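Local structure of ketosynthase (6KXD) at residues A251-E256 with V370-G375. The protein probably acts with its partner subunit as the ketosynthase/chain length factor of a highly reducing type II polyketide synthase that makes ishigamide. Residues are numbered along the deposited sequence; the frame is centred on the assembly and turned at random.
Sequences AVLSVE and VLRLIG
Ala251 and Arg372 form an antiparallel hydrogen-bonded pair, and strands 251-256 and 370-373 run beside each other with 155° between their directions. Ala251 N donates a hydrogen bond to Arg372 O (2.7 Å), and Arg372 N returns a bond to Ala251 O at 2.8 Å. Val252 and Leu371 follow as a non-hydrogen-bonded pair. Then strand 251-256 carries one extra residue. Two residues, Leu253 and Ser254, stand opposite the single residue Val370, whose O accepts a bond from Leu253 N at 2.9 Å and a weak one from Ser254 N. Val370 N closes the far side of this bulge by bonding to Ser254 O.

Val252 and Leu371 run alongside one another on one face of the sheet, with Val252 CG2 3.9 Å from Leu371 CD2. On the other face, Ala251 CB touches the end of Ile374, at CD1. The bulge turns Leu253 over the neighbouring strand. Its CG lies anti to the carbonyl carbon (chi1 -62°), which brings Leu253 CD1 obliquely over the Arg372 side chain, 3.9 Å from Arg372 CB. The Arg372 chain bends beyond this point, and its NH1 bonds to Gly352 O. Ser254 OG sits 3.5 Å from Val370 CB, while its polar bond goes to Ala276 O in helix 265-280, whose Ala280 also packs on Leu253, Ser254 and Val370.

The arrangement is a classic beta bulge between strand 250-259 and the C-terminal strand 365-373, in the layered alpha/beta architecture of the thiolase-like fold: helix 180-193, through Leu185, covers the face with Val252, and helix 265-280 the face with Ser254 and Val370.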
# COMPACT_ATOMS: atom_id res chain seq x y z
N ALA B 251 -3.79 -24.14 5.81
CA ALA B 251 -4.21 -23.22 6.84
C ALA B 251 -3.03 -22.30 7.11
O ALA B 251 -1.92 -22.77 7.16
CB ALA B 251 -4.61 -23.91 8.10
N VAL B 252 -3.32 -20.99 7.18
CA VAL B 252 -2.33 -20.01 7.54
C VAL B 252 -2.29 -19.90 9.06
O VAL B 252 -3.18 -19.32 9.67
CB VAL B 252 -2.61 -18.64 6.89
CG1 VAL B 252 -1.54 -17.66 7.30
CG2 VAL B 252 -2.72 -18.72 5.37
N LEU B 253 -1.27 -20.52 9.67
CA LEU B 253 -1.14 -20.60 11.10
C LEU B 253 -0.53 -19.32 11.67
O LEU B 253 -0.82 -18.92 12.78
CB LEU B 253 -0.26 -21.81 11.43
CG LEU B 253 -0.81 -23.16 11.00
CD1 LEU B 253 -0.06 -24.24 11.73
CD2 LEU B 253 -2.30 -23.27 11.28
N SER B 254 0.43 -18.73 10.98
CA SER B 254 1.02 -17.51 11.44
C SER B 254 1.74 -16.82 10.28
O SER B 254 2.18 -17.44 9.32
CB SER B 254 1.99 -17.75 12.55
OG SER B 254 3.06 -18.50 12.03
N VAL B 255 1.80 -15.51 10.41
CA VAL B 255 2.61 -14.66 9.56
C VAL B 255 3.26 -13.65 10.49
O VAL B 255 2.59 -12.94 11.24
CB VAL B 255 1.79 -13.95 8.47
CG1 VAL B 255 2.67 -13.00 7.67
CG2 VAL B 255 1.09 -14.93 7.58
N GLU B 256 4.59 -13.65 10.46
CA GLU B 256 5.32 -12.80 11.30
C GLU B 256 6.30 -12.01 10.42
O GLU B 256 6.72 -12.47 9.35
CB GLU B 256 6.06 -13.60 12.38
CG GLU B 256 5.14 -14.21 13.43
CD GLU B 256 4.34 -13.21 14.28
OE1 GLU B 256 3.13 -13.45 14.48
OE2 GLU B 256 4.94 -12.23 14.74
N VAL B 370 3.91 -19.54 8.34
CA VAL B 370 3.82 -20.98 8.66
C VAL B 370 2.44 -21.48 8.25
O VAL B 370 1.41 -20.88 8.60
CB VAL B 370 4.10 -21.21 10.15
CG1 VAL B 370 3.96 -22.67 10.55
CG2 VAL B 370 5.47 -20.70 10.52
N LEU B 371 2.43 -22.50 7.40
CA LEU B 371 1.17 -23.07 6.86
C LEU B 371 1.05 -24.51 7.35
O LEU B 371 2.05 -25.19 7.51
CB LEU B 371 1.22 -23.11 5.35
CG LEU B 371 1.58 -21.78 4.67
CD1 LEU B 371 1.69 -21.99 3.17
CD2 LEU B 371 0.56 -20.72 4.97
N ARG B 372 -0.19 -24.98 7.48
CA ARG B 372 -0.42 -26.39 7.63
C ARG B 372 -1.10 -26.88 6.36
O ARG B 372 -2.18 -26.32 6.03
CB ARG B 372 -1.24 -26.61 8.88
CG ARG B 372 -1.92 -27.98 8.88
CD ARG B 372 -1.69 -28.85 10.07
NE ARG B 372 -1.23 -28.22 11.31
CZ ARG B 372 -0.24 -28.72 12.05
NH1 ARG B 372 0.49 -29.73 11.61
NH2 ARG B 372 0.01 -28.17 13.23
N LEU B 373 -0.49 -27.87 5.70
CA LEU B 373 -1.01 -28.40 4.44
C LEU B 373 -2.18 -29.30 4.81
O LEU B 373 -2.13 -30.01 5.82
CB LEU B 373 0.10 -29.07 3.62
CG LEU B 373 1.32 -28.18 3.39
CD1 LEU B 373 2.45 -28.92 2.73
CD2 LEU B 373 0.92 -26.96 2.56
N ILE B 374 -3.29 -29.15 4.08
CA ILE B 374 -4.49 -29.89 4.34
C ILE B 374 -4.74 -30.72 3.08
O ILE B 374 -4.10 -31.75 2.93
CB ILE B 374 -5.61 -28.95 4.77
CG1 ILE B 374 -5.21 -28.22 6.05
CG2 ILE B 374 -6.95 -29.67 4.92
CD1 ILE B 374 -6.12 -27.10 6.39
N GLY B 375 -5.56 -30.20 2.15
CA GLY B 375 -6.01 -30.90 0.92
C GLY B 375 -7.37 -31.56 1.11
O GLY B 375 -7.65 -32.06 2.21